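Inorganic polyphosphate/ATP-glucomannokinase (Arthrobacter sp., PDB 1WOQ) phosphorylates glucose and mannose with either inorganic polyphosphate or ATP as the phosphoryl donor, as a member of the ROK family of sugar kinases. Local coordinates at residues F206-V220 against L232-A244. Sequence-based numbering, arbitrary orientation.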
loop_
_atom_site.group_PDB
_atom_site.type_symbol
_atom_site.label_atom_id
_atom_site.label_comp_id
_atom_site.label_asym_id
_atom_site.label_seq_id
_atom_site.Cartn_x
_atom_site.Cartn_y
_atom_site.Cartn_z
ATOM N N PHE A 206 -5.135 -10.588 14.367
ATOM C CA PHE A 206 -6.222 -9.630 14.486
ATOM C C PHE A 206 -6.772 -9.475 15.896
ATOM O O PHE A 206 -7.136 -8.369 16.292
ATOM C CB PHE A 206 -7.350 -9.962 13.504
ATOM C CG PHE A 206 -7.015 -9.628 12.079
ATOM C CD1 PHE A 206 -6.568 -10.611 11.205
ATOM C CD2 PHE A 206 -7.108 -8.315 11.622
ATOM C CE1 PHE A 206 -6.218 -10.292 9.893
ATOM C CE2 PHE A 206 -6.761 -7.986 10.314
ATOM C CZ PHE A 206 -6.313 -8.979 9.448
ATOM N N SER A 207 -6.828 -10.560 16.664
ATOM C CA SER A 207 -7.328 -10.440 18.030
ATOM C C SER A 207 -6.325 -9.640 18.864
ATOM O O SER A 207 -6.709 -8.889 19.759
ATOM C CB SER A 207 -7.579 -11.825 18.652
ATOM O OG SER A 207 -6.387 -12.566 18.786
ATOM N N HIS A 208 -5.038 -9.788 18.568
ATOM C CA HIS A 208 -4.024 -9.037 19.302
ATOM C C HIS A 208 -4.139 -7.553 18.964
ATOM O O HIS A 208 -4.154 -6.707 19.857
ATOM C CB HIS A 208 -2.614 -9.522 18.952
ATOM C CG HIS A 208 -1.530 -8.769 19.661
ATOM N ND1 HIS A 208 -0.524 -8.103 18.994
ATOM C CD2 HIS A 208 -1.303 -8.570 20.980
ATOM C CE1 HIS A 208 0.277 -7.527 19.873
ATOM N NE2 HIS A 208 -0.173 -7.794 21.085
ATOM N N VAL A 209 -4.228 -7.240 17.675
ATOM C CA VAL A 209 -4.335 -5.850 17.235
ATOM C C VAL A 209 -5.647 -5.239 17.736
ATOM O O VAL A 209 -5.722 -4.050 18.048
ATOM C CB VAL A 209 -4.254 -5.760 15.693
ATOM C CG1 VAL A 209 -4.473 -4.323 15.231
ATOM C CG2 VAL A 209 -2.882 -6.255 15.223
ATOM N N GLU A 210 -6.678 -6.072 17.814
ATOM C CA GLU A 210 -7.985 -5.649 18.296
ATOM C C GLU A 210 -7.854 -5.206 19.752
ATOM O O GLU A 210 -8.445 -4.202 20.168
ATOM C CB GLU A 210 -8.961 -6.822 18.161
ATOM C CG GLU A 210 -10.284 -6.667 18.853
ATOM C CD GLU A 210 -11.228 -7.787 18.477
ATOM O OE1 GLU A 210 -11.845 -7.699 17.396
ATOM O OE2 GLU A 210 -11.332 -8.763 19.248
ATOM N N PHE A 211 -7.067 -5.947 20.526
ATOM C CA PHE A 211 -6.862 -5.594 21.928
ATOM C C PHE A 211 -6.029 -4.316 22.022
ATOM O O PHE A 211 -6.258 -3.471 22.888
ATOM C CB PHE A 211 -6.151 -6.728 22.674
ATOM C CG PHE A 211 -5.945 -6.452 24.141
ATOM C CD1 PHE A 211 -4.872 -5.683 24.576
ATOM C CD2 PHE A 211 -6.850 -6.928 25.083
ATOM C CE1 PHE A 211 -4.702 -5.388 25.931
ATOM C CE2 PHE A 211 -6.690 -6.640 26.439
ATOM C CZ PHE A 211 -5.613 -5.867 26.862
ATOM N N LEU A 212 -5.067 -4.172 21.118
ATOM C CA LEU A 212 -4.210 -2.994 21.121
ATOM C C LEU A 212 -4.925 -1.686 20.780
ATOM O O LEU A 212 -4.607 -0.644 21.352
ATOM C CB LEU A 212 -3.041 -3.181 20.140
ATOM C CG LEU A 212 -1.987 -4.243 20.464
ATOM C CD1 LEU A 212 -0.957 -4.311 19.336
ATOM C CD2 LEU A 212 -1.304 -3.894 21.785
ATOM N N PHE A 213 -5.901 -1.731 19.875
ATOM C CA PHE A 213 -6.559 -0.498 19.445
ATOM C C PHE A 213 -8.083 -0.411 19.414
ATOM O O PHE A 213 -8.619 0.647 19.084
ATOM C CB PHE A 213 -6.028 -0.116 18.059
ATOM C CG PHE A 213 -4.589 0.294 18.059
ATOM C CD1 PHE A 213 -4.205 1.502 18.629
ATOM C CD2 PHE A 213 -3.617 -0.543 17.528
ATOM C CE1 PHE A 213 -2.863 1.871 18.676
ATOM C CE2 PHE A 213 -2.271 -0.182 17.570
ATOM C CZ PHE A 213 -1.899 1.027 18.147
ATOM N N SER A 214 -8.780 -1.500 19.737
ATOM C CA SER A 214 -10.248 -1.495 19.718
ATOM C C SER A 214 -10.767 -0.732 18.504
ATOM O O SER A 214 -11.508 0.249 18.632
ATOM C CB SER A 214 -10.794 -0.850 20.996
ATOM O OG SER A 214 -10.489 -1.646 22.131
ATOM N N PRO A 215 -10.398 -1.182 17.301
ATOM C CA PRO A 215 -10.865 -0.476 16.109
ATOM C C PRO A 215 -12.350 -0.636 15.818
ATOM O O PRO A 215 -13.004 -1.572 16.293
ATOM C CB PRO A 215 -9.988 -1.057 15.000
ATOM C CG PRO A 215 -9.788 -2.466 15.452
ATOM C CD PRO A 215 -9.542 -2.329 16.942
ATOM N N GLU A 216 -12.872 0.298 15.037
ATOM C CA GLU A 216 -14.273 0.270 14.638
ATOM C C GLU A 216 -14.418 -0.725 13.489
ATOM O O GLU A 216 -15.481 -1.316 13.291
ATOM C CB GLU A 216 -14.710 1.651 14.145
ATOM C CG GLU A 216 -14.591 2.769 15.168
ATOM C CD GLU A 216 -15.413 2.507 16.412
ATOM O OE1 GLU A 216 -16.578 2.075 16.272
ATOM O OE2 GLU A 216 -14.897 2.740 17.526
ATOM N N LEU A 217 -13.334 -0.910 12.741
ATOM C CA LEU A 217 -13.355 -1.792 11.581
ATOM C C LEU A 217 -11.963 -2.212 11.130
ATOM O O LEU A 217 -11.001 -1.461 11.263
ATOM C CB LEU A 217 -14.043 -1.074 10.411
ATOM C CG LEU A 217 -14.117 -1.754 9.041
ATOM C CD1 LEU A 217 -15.104 -2.906 9.110
ATOM C CD2 LEU A 217 -14.556 -0.746 7.975
ATOM N N PHE A 218 -11.877 -3.427 10.599
ATOM C CA PHE A 218 -10.638 -3.967 10.047
ATOM C C PHE A 218 -10.940 -4.112 8.561
ATOM O O PHE A 218 -12.003 -4.611 8.199
ATOM C CB PHE A 218 -10.340 -5.371 10.589
ATOM C CG PHE A 218 -9.550 -5.395 11.865
ATOM C CD1 PHE A 218 -9.994 -6.153 12.948
ATOM C CD2 PHE A 218 -8.329 -4.734 11.967
ATOM C CE1 PHE A 218 -9.234 -6.256 14.114
ATOM C CE2 PHE A 218 -7.561 -4.832 13.128
ATOM C CZ PHE A 218 -8.016 -5.596 14.203
ATOM N N ILE A 219 -10.027 -3.670 7.707
ATOM C CA ILE A 219 -10.206 -3.818 6.266
ATOM C C ILE A 219 -8.978 -4.592 5.806
ATOM O O ILE A 219 -7.853 -4.167 6.045
ATOM C CB ILE A 219 -10.251 -2.460 5.543
ATOM C CG1 ILE A 219 -11.467 -1.657 6.012
ATOM C CG2 ILE A 219 -10.317 -2.682 4.036
ATOM C CD1 ILE A 219 -11.496 -0.229 5.497
ATOM N N VAL A 220 -9.193 -5.736 5.166
ATOM C CA VAL A 220 -8.077 -6.552 4.718
ATOM C C VAL A 220 -7.745 -6.335 3.252
ATOM O O VAL A 220 -8.569 -6.585 2.370
ATOM C CB VAL A 220 -8.357 -8.050 4.960
ATOM C CG1 VAL A 220 -7.147 -8.877 4.540
ATOM C CG2 VAL A 220 -8.681 -8.283 6.436
ATOM N N LEU A 232 -11.605 -15.332 6.524
ATOM C CA LEU A 232 -12.330 -14.404 7.389
ATOM C C LEU A 232 -13.510 -15.083 8.089
ATOM O O LEU A 232 -13.756 -14.845 9.270
ATOM C CB LEU A 232 -12.815 -13.185 6.600
ATOM C CG LEU A 232 -11.725 -12.264 6.044
ATOM C CD1 LEU A 232 -12.381 -11.020 5.456
ATOM C CD2 LEU A 232 -10.747 -11.873 7.148
ATOM N N PRO A 233 -14.257 -15.939 7.371
ATOM C CA PRO A 233 -15.396 -16.618 7.998
ATOM C C PRO A 233 -15.017 -17.442 9.237
ATOM O O PRO A 233 -15.850 -17.668 10.113
ATOM C CB PRO A 233 -15.936 -17.490 6.868
ATOM C CG PRO A 233 -15.651 -16.664 5.656
ATOM C CD PRO A 233 -14.240 -16.185 5.916
ATOM N N ASN A 234 -13.765 -17.883 9.309
ATOM C CA ASN A 234 -13.297 -18.682 10.443
ATOM C C ASN A 234 -12.919 -17.854 11.667
ATOM O O ASN A 234 -12.810 -18.385 12.773
ATOM C CB ASN A 234 -12.081 -19.524 10.050
ATOM C CG ASN A 234 -12.400 -20.558 8.998
ATOM O OD1 ASN A 234 -13.402 -21.268 9.091
ATOM N ND2 ASN A 234 -11.538 -20.662 7.991
ATOM N N LEU A 235 -12.706 -16.559 11.473
ATOM C CA LEU A 235 -12.309 -15.701 12.579
ATOM C C LEU A 235 -13.444 -15.386 13.544
ATOM O O LEU A 235 -14.617 -15.374 13.169
ATOM C CB LEU A 235 -11.708 -14.397 12.040
ATOM C CG LEU A 235 -10.543 -14.574 11.060
ATOM C CD1 LEU A 235 -10.007 -13.202 10.648
ATOM C CD2 LEU A 235 -9.443 -15.400 11.707
ATOM N N ARG A 236 -13.076 -15.147 14.796
ATOM C CA ARG A 236 -14.031 -14.812 15.843
ATOM C C ARG A 236 -13.504 -13.562 16.532
ATOM O O ARG A 236 -12.792 -13.639 17.533
ATOM C CB ARG A 236 -14.151 -15.969 16.838
ATOM C CG ARG A 236 -14.781 -17.226 16.243
ATOM C CD ARG A 236 -16.250 -16.996 15.900
ATOM N NE ARG A 236 -16.878 -18.167 15.290
ATOM C CZ ARG A 236 -16.704 -18.542 14.026
ATOM N NH1 ARG A 236 -15.921 -17.841 13.219
ATOM N NH2 ARG A 236 -17.319 -19.623 13.565
ATOM N N LEU A 237 -13.855 -12.408 15.975
ATOM C CA LEU A 237 -13.402 -11.129 16.501
ATOM C C LEU A 237 -14.558 -10.258 16.963
ATOM O O LEU A 237 -15.702 -10.455 16.555
ATOM C CB LEU A 237 -12.622 -10.380 15.422
ATOM C CG LEU A 237 -11.458 -11.126 14.772
ATOM C CD1 LEU A 237 -10.971 -10.351 13.556
ATOM C CD2 LEU A 237 -10.343 -11.315 15.787
ATOM N N ARG A 238 -14.249 -9.288 17.812
ATOM C CA ARG A 238 -15.262 -8.370 18.308
ATOM C C ARG A 238 -15.391 -7.240 17.287
ATOM O O ARG A 238 -16.357 -6.485 17.296
ATOM C CB ARG A 238 -14.838 -7.797 19.664
ATOM C CG ARG A 238 -15.958 -7.107 20.431
ATOM C CD ARG A 238 -17.069 -8.093 20.776
ATOM N NE ARG A 238 -18.080 -7.516 21.659
ATOM C CZ ARG A 238 -17.838 -7.082 22.893
ATOM N NH1 ARG A 238 -18.822 -6.576 23.624
ATOM N NH2 ARG A 238 -16.612 -7.152 23.396
ATOM N N THR A 239 -14.409 -7.151 16.397
ATOM C CA THR A 239 -14.371 -6.107 15.374
ATOM C C THR A 239 -14.819 -6.610 14.010
ATOM O O THR A 239 -14.377 -7.661 13.554
ATOM C CB THR A 239 -12.935 -5.566 15.198
ATOM O OG1 THR A 239 -12.384 -5.242 16.478
ATOM C CG2 THR A 239 -12.930 -4.326 14.309
ATOM N N PRO A 240 -15.710 -5.866 13.337
ATOM C CA PRO A 240 -16.131 -6.337 12.018
ATOM C C PRO A 240 -14.905 -6.302 11.111
ATOM O O PRO A 240 -14.051 -5.421 11.240
ATOM C CB PRO A 240 -17.207 -5.329 11.612
ATOM C CG PRO A 240 -16.825 -4.088 12.361
ATOM C CD PRO A 240 -16.406 -4.623 13.707
ATOM N N ILE A 241 -14.806 -7.269 10.210
ATOM C CA ILE A 241 -13.658 -7.330 9.319
ATOM C C ILE A 241 -14.122 -7.654 7.908
ATOM O O ILE A 241 -14.848 -8.626 7.684
ATOM C CB ILE A 241 -12.628 -8.375 9.839
ATOM C CG1 ILE A 241 -11.403 -8.412 8.923
ATOM C CG2 ILE A 241 -13.283 -9.752 9.965
ATOM C CD1 ILE A 241 -10.198 -9.111 9.545
ATOM N N VAL A 242 -13.719 -6.815 6.962
ATOM C CA VAL A 242 -14.116 -6.985 5.575
ATOM C C VAL A 242 -12.948 -6.789 4.619
ATOM O O VAL A 242 -11.954 -6.133 4.945
ATOM C CB VAL A 242 -15.222 -5.970 5.191
ATOM C CG1 VAL A 242 -16.375 -6.049 6.182
ATOM C CG2 VAL A 242 -14.644 -4.557 5.164
ATOM N N PRO A 243 -13.048 -7.367 3.418
ATOM C CA PRO A 243 -11.958 -7.200 2.458
ATOM C C PRO A 243 -11.994 -5.788 1.882
ATOM O O PRO A 243 -13.042 -5.134 1.874
ATOM C CB PRO A 243 -12.259 -8.268 1.413
ATOM C CG PRO A 243 -13.757 -8.327 1.428
ATOM C CD PRO A 243 -14.063 -8.307 2.908
ATOM N N ALA A 244 -10.844 -5.316 1.411
ATOM C CA ALA A 244 -10.739 -3.985 0.825
ATOM C C ALA A 244 -11.499 -3.906 -0.498
ATOM O O ALA A 244 -11.599 -4.896 -1.228
ATOM C CB ALA A 244 -9.269 -3.636 0.600
HETATM O O HOH W 1 -12.738 -3.405 18.183
#
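Glu-210 OE1, near the C-terminal end of helix 195-213, is gripped by three donors from the loop ahead of strand 241-243. The hydroxyl Thr-239 OG1 gives the short bond, 2.7 Å to Glu-210 OE1, arriving on the anti side and 24° out of the carboxylate plane. The amides of Thr-239 and Arg-238 add weak, bent bonds to the same oxygen, while Arg-238 N also makes a weak, long one to Glu-210 OE2, though nearly straight. With CG anti to the backbone N (chi1 168°) and an extended chain, the carboxylate reaches the loop; the Arg-238 guanidinium leads away, so the Thr-239 hydroxyl and two backbone amides, not an ion pair, hold the carboxylate. Replacing Glu-210 by an alanine would probably leave those three donors without their shared acceptor. Thr-239 OG1 also accepts from a water that bridges to Pro-215 O.

Beside this clasp lies an apolar layer. Ile-241 CD1 sits over the centre of the Phe-206 ring, a CH-pi contact 3.7 Å from the centroid, and rests against Val-220 CG2 at 3.6 Å. Leu-237 CD1 packs on Phe-206 CB, and Thr-239 CG2 meets Phe-218 CD1.

Strand 241-243 runs parallel to 217-220 at the margin of the sheet, bonded from Phe-218 N to Pro-240 O (3.0 Å) through to Ala-244 N and Val-220 O (2.8 Å); strand 143-149 flanks the other side. The sheet's 3-2-1-4-5 strand order is consistent with the actin-like ATPase fold of ROK kinases. The helix is thus tied to the loop by a carboxylate accepting from a hydroxyl and two amides, and to the edge strand by Ile-241 on Phe-206.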